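Side-chain contacts in general negative regulator of transcription subunit 2 (Saccharomyces cerevisiae, PDB 4BY6), which serves as a component of the CCR4-NOT core complex, is required for its integrity, and acts in transcriptional repression and in mRNA turnover through deadenylation: residues V52-Q57 / E69-T74; T111-F116 / V169-Q174; G83-T88 / Q101-L106; W137-H140 / A145-T148; F56-P59 / T63-S66. All coordinates share one frame; numbering follows the deposited sequence.

Contact 1: V52-Q57 / E69-T74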
# COMPACT_ATOMS: atom_id res chain seq x y z
N VAL E 52 -3.08 -6.06 3.35
CA VAL E 52 -3.34 -4.75 3.94
C VAL E 52 -3.10 -3.63 2.95
O VAL E 52 -3.64 -2.52 3.11
CB VAL E 52 -2.47 -4.50 5.19
CG1 VAL E 52 -2.69 -5.60 6.19
CG2 VAL E 52 -1.01 -4.45 4.79
N LEU E 53 -2.30 -3.90 1.92
CA LEU E 53 -1.83 -2.85 1.03
C LEU E 53 -2.92 -2.29 0.11
O LEU E 53 -2.84 -1.13 -0.31
CB LEU E 53 -0.65 -3.36 0.20
CG LEU E 53 0.68 -3.39 0.96
CD1 LEU E 53 1.81 -3.98 0.13
CD2 LEU E 53 1.04 -1.96 1.41
N ASP E 54 -3.95 -3.07 -0.18
CA ASP E 54 -4.97 -2.64 -1.13
C ASP E 54 -6.00 -1.70 -0.53
O ASP E 54 -6.88 -1.19 -1.23
CB ASP E 54 -5.65 -3.86 -1.74
CG ASP E 54 -4.70 -4.65 -2.61
OD1 ASP E 54 -4.61 -4.30 -3.81
OD2 ASP E 54 -4.04 -5.58 -2.07
N THR E 55 -5.86 -1.47 0.78
CA THR E 55 -6.68 -0.51 1.53
C THR E 55 -5.81 0.43 2.36
O THR E 55 -6.31 1.11 3.26
CB THR E 55 -7.68 -1.23 2.46
OG1 THR E 55 -7.14 -2.50 2.86
CG2 THR E 55 -8.97 -1.47 1.72
N PHE E 56 -4.52 0.45 2.02
CA PHE E 56 -3.49 1.31 2.63
C PHE E 56 -3.82 2.80 2.48
O PHE E 56 -3.82 3.35 1.36
CB PHE E 56 -2.14 1.00 1.98
CG PHE E 56 -0.93 1.43 2.78
CD1 PHE E 56 -0.59 0.78 3.96
CD2 PHE E 56 -0.09 2.42 2.30
CE1 PHE E 56 0.53 1.15 4.66
CE2 PHE E 56 1.03 2.79 3.01
CZ PHE E 56 1.35 2.15 4.18
N GLN E 57 -4.05 3.46 3.61
CA GLN E 57 -4.46 4.85 3.60
C GLN E 57 -3.29 5.81 3.35
O GLN E 57 -3.29 6.60 2.40
CB GLN E 57 -5.12 5.17 4.93
CG GLN E 57 -6.39 4.38 5.19
CD GLN E 57 -6.70 4.27 6.66
OE1 GLN E 57 -6.32 3.29 7.30
NE2 GLN E 57 -7.37 5.27 7.21
N GLU E 69 -11.33 4.02 -0.64
CA GLU E 69 -12.01 3.08 -1.53
C GLU E 69 -11.01 2.24 -2.32
O GLU E 69 -10.17 2.78 -3.05
CB GLU E 69 -12.95 3.85 -2.44
CG GLU E 69 -13.89 3.02 -3.28
CD GLU E 69 -14.82 3.90 -4.06
OE1 GLU E 69 -15.83 4.36 -3.45
OE2 GLU E 69 -14.50 4.20 -5.24
N PRO E 70 -11.06 0.92 -2.14
CA PRO E 70 -10.17 0.01 -2.86
C PRO E 70 -10.62 -0.18 -4.30
O PRO E 70 -11.64 0.39 -4.70
CB PRO E 70 -10.31 -1.30 -2.08
CG PRO E 70 -11.71 -1.24 -1.54
CD PRO E 70 -11.94 0.21 -1.19
N ARG E 71 -9.87 -0.97 -5.07
CA ARG E 71 -10.34 -1.42 -6.37
C ARG E 71 -11.48 -2.38 -6.15
O ARG E 71 -11.49 -3.11 -5.16
CB ARG E 71 -9.24 -2.13 -7.13
CG ARG E 71 -8.02 -1.32 -7.43
CD ARG E 71 -7.05 -2.13 -8.28
NE ARG E 71 -6.46 -3.23 -7.54
CZ ARG E 71 -5.94 -4.32 -8.09
NH1 ARG E 71 -5.91 -4.45 -9.41
NH2 ARG E 71 -5.42 -5.26 -7.32
N PHE E 72 -12.46 -2.40 -7.04
CA PHE E 72 -13.50 -3.42 -6.94
C PHE E 72 -14.21 -3.60 -8.27
O PHE E 72 -14.24 -2.69 -9.10
CB PHE E 72 -14.51 -3.07 -5.84
CG PHE E 72 -15.31 -1.85 -6.12
CD1 PHE E 72 -16.58 -1.95 -6.68
CD2 PHE E 72 -14.81 -0.59 -5.83
CE1 PHE E 72 -17.32 -0.83 -6.93
CE2 PHE E 72 -15.56 0.53 -6.09
CZ PHE E 72 -16.81 0.41 -6.64
N PHE E 73 -14.79 -4.78 -8.46
CA PHE E 73 -15.40 -5.09 -9.74
C PHE E 73 -16.93 -5.02 -9.73
O PHE E 73 -17.60 -5.65 -8.90
CB PHE E 73 -14.98 -6.47 -10.21
CG PHE E 73 -15.61 -6.87 -11.49
CD1 PHE E 73 -15.37 -6.15 -12.65
CD2 PHE E 73 -16.50 -7.93 -11.53
CE1 PHE E 73 -15.96 -6.50 -13.83
CE2 PHE E 73 -17.10 -8.28 -12.70
CZ PHE E 73 -16.83 -7.57 -13.85
N THR E 74 -17.48 -4.24 -10.66
CA THR E 74 -18.92 -4.12 -10.84
C THR E 74 -19.33 -4.66 -12.19
O THR E 74 -19.05 -4.03 -13.21
CB THR E 74 -19.38 -2.67 -10.76
OG1 THR E 74 -19.08 -2.13 -9.46
CG2 THR E 74 -20.85 -2.57 -11.04
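Asp54 and Pro70 contribute most of the buried surface, in a small interface of 136 Å² where a short 3-10 turn meets an irregular, extended run of chain. The turn, residues 53-54, is held loosely by weak backbone bonds from Thr55 N to Val52 O and from Phe56 N to Leu53 O. The backbones come nearest at Thr55 and Pro70, whose CA atoms are 5.6 Å apart. There Pro70 points its CB at the turn: Pro70 CB sits 3.5 Å from Asp54 O and 4.0 Å from Thr55 CG2, so one ring carbon meets both a backbone carbonyl and a methyl group. This is van der Waals packing, and no hydrogen bond spans the two segments.

The charged half of the contact is looser. Asp54 OD1 faces Arg71 NH2 at 3.7 Å, a long salt bridge, and lies at the edge of the guanidinium close to its plane. The carboxylate and guanidinium planes differ by 21°, so they are nearly parallel, although the groups are too far apart for a tight ion pair. Arg71 reaches this position through a bend at chi3 (-69°), which brings its guanidinium back toward the turn. The stronger partner of Asp54 is Arg51, which forms a salt bridge with OD2, so the carboxylate is shared between two arginines of the same chain.

Both segments belong to the long connection between helix 35-40 and helix 101-104, and no strand of the chain's own sheet takes part. Two chains of other proteins flank them instead, one packing on Leu53, the other on Pro70 and Phe72.

Contact 2: T111-F116 / V169-Q174; sequences TLFFLF and VFFDPQ
Phe113 on helix 109-118 faces Phe171 on strand 163-172 with their CA atoms 8.4 Å apart, and no hydrogen bond bridges the two backbones. The rings form an offset stack, with centroids 4.3 Å apart and planes 20° from parallel. Phe113 CD2 lies over one face of the Phe171 ring, displaced toward its rim, and approaches Phe171 CD2 to 3.3 Å. The overlap extends past the rings: Phe113 CB reaches Phe171 CE2 at 3.6 Å, while Phe113 CE2 is equally far from Phe171 CB. The two first torsions differ. A chi1 of -178° swings the Phe171 ring away from its own N and extends it from the strand toward the helix, whereas Phe113 carries CG beside its N.

Both rings are buried and have further aromatic neighbours: Trp137 and Trp146 meet Phe113, and Trp176 meets Phe171 edge-to-face. At the strand's end, Asp172 OD1 accepts from Gln174 N at 3.0 Å, an Asx turn where the chain leaves the sheet. A helix packed by aromatic residues onto a curved antiparallel sheet is consistent with the NOT-box domain, whose family is grouped with the SH3-like folds.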
# COMPACT_ATOMS: atom_id res chain seq x y z
N THR E 111 -33.26 -0.86 7.98
CA THR E 111 -33.09 -0.18 6.70
C THR E 111 -33.47 1.31 6.78
O THR E 111 -32.75 2.16 6.22
CB THR E 111 -33.90 -0.89 5.61
OG1 THR E 111 -33.28 -2.16 5.38
CG2 THR E 111 -33.90 -0.10 4.29
N LEU E 112 -34.54 1.62 7.51
CA LEU E 112 -34.94 3.01 7.74
C LEU E 112 -33.86 3.79 8.53
O LEU E 112 -33.55 4.96 8.21
CB LEU E 112 -36.26 3.06 8.51
CG LEU E 112 -37.47 2.30 7.98
CD1 LEU E 112 -38.58 2.37 9.02
CD2 LEU E 112 -37.93 2.88 6.66
N PHE E 113 -33.28 3.14 9.54
CA PHE E 113 -32.19 3.76 10.28
C PHE E 113 -31.03 4.12 9.34
O PHE E 113 -30.48 5.22 9.39
CB PHE E 113 -31.70 2.84 11.39
CG PHE E 113 -32.65 2.68 12.52
CD1 PHE E 113 -33.48 3.72 12.91
CD2 PHE E 113 -32.69 1.48 13.23
CE1 PHE E 113 -34.35 3.56 13.98
CE2 PHE E 113 -33.56 1.31 14.31
CZ PHE E 113 -34.39 2.34 14.68
N PHE E 114 -30.66 3.15 8.50
CA PHE E 114 -29.60 3.33 7.53
C PHE E 114 -29.85 4.57 6.65
O PHE E 114 -28.99 5.45 6.52
CB PHE E 114 -29.50 2.10 6.65
CG PHE E 114 -28.42 2.18 5.63
CD1 PHE E 114 -27.16 1.67 5.90
CD2 PHE E 114 -28.68 2.75 4.38
CE1 PHE E 114 -26.14 1.73 4.95
CE2 PHE E 114 -27.67 2.83 3.42
CZ PHE E 114 -26.40 2.32 3.70
N LEU E 115 -31.02 4.61 6.04
CA LEU E 115 -31.39 5.76 5.22
C LEU E 115 -31.37 7.08 6.01
O LEU E 115 -30.80 8.07 5.56
CB LEU E 115 -32.77 5.54 4.63
CG LEU E 115 -32.78 4.50 3.52
CD1 LEU E 115 -34.22 4.16 3.17
CD2 LEU E 115 -31.99 5.05 2.30
N PHE E 116 -31.99 7.08 7.19
CA PHE E 116 -32.08 8.26 8.04
C PHE E 116 -30.69 8.82 8.41
O PHE E 116 -30.50 10.03 8.53
CB PHE E 116 -32.87 7.94 9.31
CG PHE E 116 -32.85 9.03 10.34
CD1 PHE E 116 -33.80 10.03 10.33
CD2 PHE E 116 -31.89 9.04 11.35
CE1 PHE E 116 -33.80 11.04 11.29
CE2 PHE E 116 -31.88 10.03 12.33
CZ PHE E 116 -32.84 11.03 12.30
N VAL E 169 -35.03 0.53 24.34
CA VAL E 169 -34.12 -0.12 23.41
C VAL E 169 -33.63 0.99 22.51
O VAL E 169 -34.44 1.62 21.82
CB VAL E 169 -34.83 -1.24 22.59
CG1 VAL E 169 -33.86 -1.93 21.66
CG2 VAL E 169 -35.43 -2.24 23.50
N PHE E 170 -32.33 1.27 22.57
CA PHE E 170 -31.67 2.29 21.74
C PHE E 170 -31.03 1.67 20.50
O PHE E 170 -30.43 0.60 20.57
CB PHE E 170 -30.58 2.99 22.54
CG PHE E 170 -31.09 3.92 23.60
CD1 PHE E 170 -31.51 3.44 24.83
CD2 PHE E 170 -31.09 5.29 23.39
CE1 PHE E 170 -31.96 4.33 25.82
CE2 PHE E 170 -31.53 6.17 24.37
CZ PHE E 170 -31.97 5.69 25.59
N PHE E 171 -31.11 2.33 19.35
CA PHE E 171 -30.36 1.79 18.22
C PHE E 171 -29.02 2.49 18.08
O PHE E 171 -28.95 3.72 18.00
CB PHE E 171 -31.16 1.88 16.91
CG PHE E 171 -30.44 1.30 15.73
CD1 PHE E 171 -30.30 -0.08 15.59
CD2 PHE E 171 -29.86 2.12 14.76
CE1 PHE E 171 -29.60 -0.63 14.51
CE2 PHE E 171 -29.18 1.58 13.67
CZ PHE E 171 -29.05 0.19 13.55
N ASP E 172 -27.97 1.67 18.03
CA ASP E 172 -26.58 2.10 17.88
C ASP E 172 -26.13 1.81 16.45
O ASP E 172 -25.83 0.66 16.11
CB ASP E 172 -25.70 1.36 18.89
CG ASP E 172 -24.23 1.80 18.88
OD1 ASP E 172 -23.76 2.49 17.93
OD2 ASP E 172 -23.53 1.42 19.85
N PRO E 173 -26.03 2.86 15.63
CA PRO E 173 -25.72 2.77 14.19
C PRO E 173 -24.26 2.40 13.93
O PRO E 173 -23.94 2.01 12.80
CB PRO E 173 -26.01 4.18 13.67
CG PRO E 173 -26.58 4.97 14.86
CD PRO E 173 -26.10 4.26 16.09
N GLN E 174 -23.39 2.53 14.93
CA GLN E 174 -21.99 2.15 14.75
C GLN E 174 -21.78 0.66 15.01
O GLN E 174 -20.95 0.02 14.36
CB GLN E 174 -21.09 2.97 15.68
CG GLN E 174 -21.01 4.44 15.31
CD GLN E 174 -20.36 4.64 13.97
OE1 GLN E 174 -19.58 3.81 13.50
NE2 GLN E 174 -20.67 5.76 13.32

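Contact 3: G83-T88 / Q101-L106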
# COMPACT_ATOMS: atom_id res chain seq x y z
N GLY E 83 -37.24 -0.98 -12.84
CA GLY E 83 -38.40 -1.38 -12.07
C GLY E 83 -38.21 -1.85 -10.64
O GLY E 83 -38.99 -2.66 -10.13
N VAL E 84 -37.17 -1.36 -9.98
CA VAL E 84 -37.01 -1.60 -8.56
C VAL E 84 -38.22 -1.01 -7.84
O VAL E 84 -38.47 0.19 -7.96
CB VAL E 84 -35.70 -0.99 -8.03
CG1 VAL E 84 -35.55 -1.21 -6.52
CG2 VAL E 84 -34.51 -1.54 -8.80
N LEU E 85 -39.00 -1.85 -7.17
CA LEU E 85 -40.18 -1.39 -6.43
C LEU E 85 -41.07 -0.53 -7.32
O LEU E 85 -41.50 0.56 -6.93
CB LEU E 85 -39.77 -0.61 -5.18
CG LEU E 85 -39.17 -1.43 -4.02
CD1 LEU E 85 -38.65 -0.53 -2.91
CD2 LEU E 85 -40.17 -2.42 -3.46
N GLN E 86 -41.27 -1.01 -8.55
CA GLN E 86 -42.20 -0.45 -9.51
C GLN E 86 -41.85 0.94 -9.95
O GLN E 86 -42.73 1.68 -10.39
CB GLN E 86 -43.61 -0.47 -8.95
CG GLN E 86 -44.01 -1.83 -8.41
CD GLN E 86 -45.45 -2.15 -8.67
OE1 GLN E 86 -46.30 -2.05 -7.77
NE2 GLN E 86 -45.76 -2.54 -9.91
N SER E 87 -40.57 1.30 -9.87
CA SER E 87 -40.11 2.63 -10.28
C SER E 87 -40.17 2.80 -11.79
O SER E 87 -39.73 1.93 -12.54
CB SER E 87 -38.70 2.88 -9.77
OG SER E 87 -38.18 4.09 -10.29
N THR E 88 -40.73 3.92 -12.24
CA THR E 88 -40.82 4.18 -13.68
C THR E 88 -39.53 4.82 -14.18
O THR E 88 -39.37 5.11 -15.37
CB THR E 88 -42.03 5.10 -14.04
OG1 THR E 88 -41.73 6.46 -13.73
CG2 THR E 88 -43.26 4.68 -13.28
N GLN E 101 -44.34 6.98 0.46
CA GLN E 101 -44.52 6.38 1.78
C GLN E 101 -44.76 4.88 1.61
O GLN E 101 -44.27 4.10 2.42
CB GLN E 101 -45.68 7.02 2.53
CG GLN E 101 -45.60 8.53 2.56
CD GLN E 101 -46.35 9.17 3.70
OE1 GLN E 101 -46.84 8.49 4.61
NE2 GLN E 101 -46.48 10.50 3.65
N GLN E 102 -45.46 4.50 0.54
CA GLN E 102 -45.83 3.11 0.31
C GLN E 102 -44.59 2.24 0.10
O GLN E 102 -44.51 1.12 0.61
CB GLN E 102 -46.77 3.00 -0.89
CG GLN E 102 -48.16 3.60 -0.63
CD GLN E 102 -48.17 5.14 -0.65
OE1 GLN E 102 -47.13 5.78 -0.86
NE2 GLN E 102 -49.34 5.73 -0.43
N ARG E 103 -43.59 2.76 -0.61
CA ARG E 103 -42.33 2.05 -0.72
C ARG E 103 -41.55 1.98 0.60
O ARG E 103 -41.03 0.91 0.97
CB ARG E 103 -41.46 2.70 -1.77
CG ARG E 103 -41.57 2.05 -3.09
CD ARG E 103 -40.53 2.59 -4.01
NE ARG E 103 -40.67 4.02 -4.19
CZ ARG E 103 -39.75 4.77 -4.78
NH1 ARG E 103 -38.64 4.20 -5.25
NH2 ARG E 103 -39.95 6.07 -4.91
N VAL E 104 -41.49 3.10 1.33
CA VAL E 104 -40.70 3.15 2.55
C VAL E 104 -41.28 2.21 3.63
O VAL E 104 -40.56 1.54 4.37
CB VAL E 104 -40.59 4.58 3.07
CG1 VAL E 104 -39.85 4.62 4.39
CG2 VAL E 104 -39.85 5.42 2.07
N ALA E 105 -42.60 2.10 3.65
CA ALA E 105 -43.27 1.19 4.56
C ALA E 105 -42.84 -0.27 4.43
O ALA E 105 -43.06 -1.06 5.34
CB ALA E 105 -44.78 1.28 4.35
N LEU E 106 -42.26 -0.64 3.29
CA LEU E 106 -41.92 -2.05 3.05
C LEU E 106 -40.60 -2.42 3.70
O LEU E 106 -40.26 -3.59 3.79
CB LEU E 106 -41.85 -2.36 1.56
CG LEU E 106 -43.16 -2.23 0.81
CD1 LEU E 106 -42.88 -2.36 -0.65
CD2 LEU E 106 -44.04 -3.30 1.26
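Arg103 is carried over Leu85 by an unusual first torsion (chi1 -96°) and a bend at chi3 (-59°), which lay its CD on the leucine CB; on the other side, the chi1 of Leu85 (-72°) turns the isobutyl group so that CD1 meets Arg103 CG. The motif is a tight, irregular turn laid against a short helix, and it joins loop 83-88 to helix 101-104, with helix 109-118 following in the chain. Within the loop, backbone bonds from Gln86 N to Gly83 O and from Ser87 N to Val84 O span three residues each, so Leu85 is presented from a compact bend.

The arginine touches with its aliphatic shaft. Arg103 CD is 3.5 Å from Leu85 CB and 3.7 Å from Leu85 O. Arg103 CG lies 3.9 Å from Leu85 CD1. None of this is a hydrogen bond, and the guanidinium is held elsewhere: NH2 makes a salt bridge with Asp100 and a hydrogen bond to the backbone carbonyl of Cys93. The shaft is therefore fixed at its charged end while its methylenes cover the leucine. With an alanine at this position, Leu85 would probably lose the greater part of its cover from the helix, and Asp100 would be left without its ionic mate.

Leu85 is also covered by Phe107 and by an aromatic side chain of another protein's chain, and an aromatic side chain of that chain packs on Leu106. Across the two segments, the two leucines meet through single methyls, Leu85 CD2 and Leu106 CD1, 3.9 Å apart.

Contact 4: W137-H140 / A145-T148; sequences WRYH and AWLT
Trp137 carries Thr148 on one face of its indole: the methyl CG2 stands 3.3 Å from the centroid of the six-membered ring and only 4° off the normal, a CH-pi contact. At the edge of the same indole lie Leu147 N, in the ring plane, and Trp146 O. The indole of Trp146 is covered on one face by Tyr139, whose CB makes a second CH-pi contact, 3.7 Å from the six-membered ring's centroid. The tyrosine ring, which a chi1 of 178° sends off on the far side from its own N, then turns its edge to the five-membered ring, with planes 57° apart. Trp137 C lies in plane at the edge of Trp146, and Trp137 CB comes within 3.6 Å of Trp146 CE3.

Beneath these rings is an antiparallel beta hairpin, strands 138-140 and 145-149. Arg138 and Leu147 form a hydrogen-bonded pair: Arg138 N to Leu147 O is 2.8 Å and Leu147 N to Arg138 O is 2.9 Å. Tyr139 and Trp146 are the non-hydrogen-bonded pair that follows. In the next, hydrogen-bonded pair, His140 N reaches Ala145 O at 2.9 Å, while the return bond from Ala145 N is weak. Outside the hairpin, Tyr139 OH bonds to the backbone of another protein's chain, and Thr148 OG1 to Asn136 O.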
# COMPACT_ATOMS: atom_id res chain seq x y z
N TRP E 137 -41.09 4.35 17.41
CA TRP E 137 -39.74 4.78 17.76
C TRP E 137 -39.79 6.27 18.04
O TRP E 137 -40.52 7.00 17.38
CB TRP E 137 -38.75 4.51 16.62
CG TRP E 137 -38.37 3.09 16.50
CD1 TRP E 137 -39.01 2.14 15.75
CD2 TRP E 137 -37.26 2.45 17.12
NE1 TRP E 137 -38.36 0.94 15.88
CE2 TRP E 137 -37.28 1.10 16.71
CE3 TRP E 137 -36.25 2.88 17.98
CZ2 TRP E 137 -36.33 0.17 17.14
CZ3 TRP E 137 -35.30 1.96 18.41
CH2 TRP E 137 -35.35 0.62 17.98
N ARG E 138 -39.00 6.73 18.99
CA ARG E 138 -38.88 8.15 19.24
C ARG E 138 -37.43 8.57 19.03
O ARG E 138 -36.50 7.82 19.34
CB ARG E 138 -39.37 8.49 20.64
CG ARG E 138 -40.88 8.56 20.79
CD ARG E 138 -41.33 7.65 21.96
NE ARG E 138 -41.65 8.31 23.24
CZ ARG E 138 -41.86 7.65 24.38
NH1 ARG E 138 -41.76 6.33 24.41
NH2 ARG E 138 -42.16 8.31 25.51
N TYR E 139 -37.23 9.76 18.48
CA TYR E 139 -35.88 10.26 18.18
C TYR E 139 -35.32 11.20 19.26
O TYR E 139 -35.91 12.25 19.54
CB TYR E 139 -35.87 10.96 16.82
CG TYR E 139 -34.54 11.55 16.46
CD1 TYR E 139 -33.48 10.74 16.09
CD2 TYR E 139 -34.34 12.92 16.48
CE1 TYR E 139 -32.26 11.26 15.76
CE2 TYR E 139 -33.12 13.46 16.15
CZ TYR E 139 -32.08 12.63 15.79
OH TYR E 139 -30.87 13.18 15.45
N HIS E 140 -34.19 10.83 19.86
CA HIS E 140 -33.55 11.68 20.87
C HIS E 140 -32.71 12.77 20.22
O HIS E 140 -31.76 12.47 19.48
CB HIS E 140 -32.69 10.84 21.80
CG HIS E 140 -32.30 11.54 23.06
ND1 HIS E 140 -31.13 12.27 23.18
CD2 HIS E 140 -32.93 11.64 24.25
CE1 HIS E 140 -31.05 12.77 24.40
NE2 HIS E 140 -32.13 12.41 25.07
N ALA E 145 -30.11 9.69 18.43
CA ALA E 145 -30.26 8.26 18.46
C ALA E 145 -31.73 7.93 18.66
O ALA E 145 -32.42 8.64 19.40
CB ALA E 145 -29.43 7.68 19.55
N TRP E 146 -32.20 6.85 18.03
CA TRP E 146 -33.59 6.42 18.19
C TRP E 146 -33.75 5.42 19.34
O TRP E 146 -32.91 4.52 19.54
CB TRP E 146 -34.12 5.78 16.92
CG TRP E 146 -34.27 6.68 15.73
CD1 TRP E 146 -33.31 7.02 14.83
CD2 TRP E 146 -35.47 7.31 15.29
NE1 TRP E 146 -33.83 7.84 13.86
CE2 TRP E 146 -35.16 8.03 14.12
CE3 TRP E 146 -36.78 7.35 15.77
CZ2 TRP E 146 -36.11 8.77 13.43
CZ3 TRP E 146 -37.71 8.07 15.09
CH2 TRP E 146 -37.38 8.77 13.93
N LEU E 147 -34.84 5.56 20.09
CA LEU E 147 -35.15 4.64 21.17
C LEU E 147 -36.59 4.23 21.10
O LEU E 147 -37.41 4.97 20.56
CB LEU E 147 -34.87 5.28 22.52
CG LEU E 147 -35.55 6.64 22.73
CD1 LEU E 147 -36.92 6.49 23.30
CD2 LEU E 147 -34.72 7.39 23.70
N THR E 148 -36.92 3.07 21.65
CA THR E 148 -38.33 2.72 21.77
C THR E 148 -38.55 1.95 23.04
O THR E 148 -37.63 1.35 23.56
CB THR E 148 -38.85 1.92 20.54
OG1 THR E 148 -40.20 1.49 20.81
CG2 THR E 148 -38.01 0.69 20.27

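Contact 5: F56-P59 / T63-S66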
# COMPACT_ATOMS: atom_id res chain seq x y z
N PHE E 56 -4.52 0.45 2.02
CA PHE E 56 -3.49 1.31 2.63
C PHE E 56 -3.82 2.80 2.48
O PHE E 56 -3.82 3.35 1.36
CB PHE E 56 -2.14 1.00 1.98
CG PHE E 56 -0.93 1.43 2.78
CD1 PHE E 56 -0.59 0.78 3.96
CD2 PHE E 56 -0.09 2.42 2.30
CE1 PHE E 56 0.53 1.15 4.66
CE2 PHE E 56 1.03 2.79 3.01
CZ PHE E 56 1.35 2.15 4.18
N GLN E 57 -4.05 3.46 3.61
CA GLN E 57 -4.46 4.85 3.60
C GLN E 57 -3.29 5.81 3.35
O GLN E 57 -3.29 6.60 2.40
CB GLN E 57 -5.12 5.17 4.93
CG GLN E 57 -6.39 4.38 5.19
CD GLN E 57 -6.70 4.27 6.66
OE1 GLN E 57 -6.32 3.29 7.30
NE2 GLN E 57 -7.37 5.27 7.21
N SER E 58 -2.28 5.71 4.21
CA SER E 58 -1.13 6.59 4.17
C SER E 58 0.05 5.93 4.87
O SER E 58 -0.11 5.03 5.69
CB SER E 58 -1.48 7.94 4.84
OG SER E 58 -0.40 8.87 4.77
N PRO E 59 1.27 6.36 4.53
CA PRO E 59 2.44 5.88 5.26
C PRO E 59 2.48 6.31 6.73
O PRO E 59 3.28 5.75 7.48
CB PRO E 59 3.61 6.49 4.48
CG PRO E 59 3.08 6.66 3.10
CD PRO E 59 1.63 7.01 3.26
N THR E 63 -1.99 10.81 9.72
CA THR E 63 -2.54 11.30 8.47
C THR E 63 -3.35 10.21 7.80
O THR E 63 -3.83 10.38 6.68
CB THR E 63 -1.41 11.79 7.54
OG1 THR E 63 -1.97 12.33 6.35
CG2 THR E 63 -0.51 10.65 7.16
N SER E 64 -3.52 9.10 8.51
CA SER E 64 -4.44 8.04 8.10
C SER E 64 -5.76 8.24 8.84
O SER E 64 -6.06 7.54 9.81
CB SER E 64 -3.86 6.65 8.39
OG SER E 64 -2.65 6.42 7.69
N ARG E 65 -6.54 9.21 8.38
CA ARG E 65 -7.70 9.67 9.12
C ARG E 65 -9.04 9.21 8.51
O ARG E 65 -10.10 9.68 8.93
CB ARG E 65 -7.68 11.19 9.23
CG ARG E 65 -7.39 11.93 7.94
CD ARG E 65 -7.13 13.42 8.17
NE ARG E 65 -6.02 13.67 9.08
CZ ARG E 65 -4.95 14.42 8.78
NH1 ARG E 65 -4.85 15.00 7.60
NH2 ARG E 65 -3.99 14.60 9.68
N SER E 66 -8.98 8.33 7.52
CA SER E 66 -10.19 7.80 6.90
C SER E 66 -9.90 6.57 6.04
O SER E 66 -8.81 6.45 5.50
CB SER E 66 -10.87 8.87 6.04
OG SER E 66 -10.05 9.23 4.94
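Ser66 O is the polar atom on which the side chain of Gln57 converges. Gln57 NE2 is modelled 2.5 Å from Ser66 O with an N-H...O angle of 140°, a weak hydrogen bond whose length is doubtful at this resolution. Gln57 CG and CD each lie 3.2 Å from Ser66 O. The arrangement is a loop closed back on itself: segments 56-59 and 63-66 contain no helix or strand, only three residues separate them, and the chain turns so that the two run close together, Ser58 and Ser64 having CA atoms 5.3 Å apart. A chi1 of -63° starts the glutamine across the gap, and the extended chain beyond CG carries the amide to Ser66. Cutting this side chain back to an alanine is likely to leave Ser66 O without its side-chain donor and to open a gap beside Ser64, whose CB is 4.0 Å from Gln57 NE2.

Further along, the contact is one of small side chains. Ser58 turns its OG away from its own backbone N, toward the Thr63 methyl CG2. Thr63 OG1 is 4.1 Å from Ser58 OG, too far for a bond.

A chain of another protein also binds here: one of its acidic side chains pairs ionically with Arg65 NH1, and a polar one bonds to Ser66 OG. A second such chain offers a basic side chain to Ser58 O. Between the segments sits the hydroxyl of Ser64: Ser64 OG makes a hydrogen bond to Trp60 O inside the loop and lies 3.4 Å from Ser58 CB.

In the fold
Contacts 2 and 4 form the aromatic core: their centres are about 9 Å apart, Phe116 and Trp146 pack together, and strands 145-149 and 163-172 are neighbours in one sheet, with contact 4 nested in the loop that contact 2 closes. Contact 3 lies nearer the surface, yet Val104 CG1 meets Leu112 CD2 at 3.4 Å, which joins it to the helix of contact 2. Contacts 1 and 5 are remote, share Phe56 and Gln57, and lie on the opposite side of the chain's centre from contact 4. Chemistry follows place: stacked rings and strand bonds in the core, aliphatic packing at contact 3, and sparse, weak polar links in the extended connection, where other proteins' chains supply further partners.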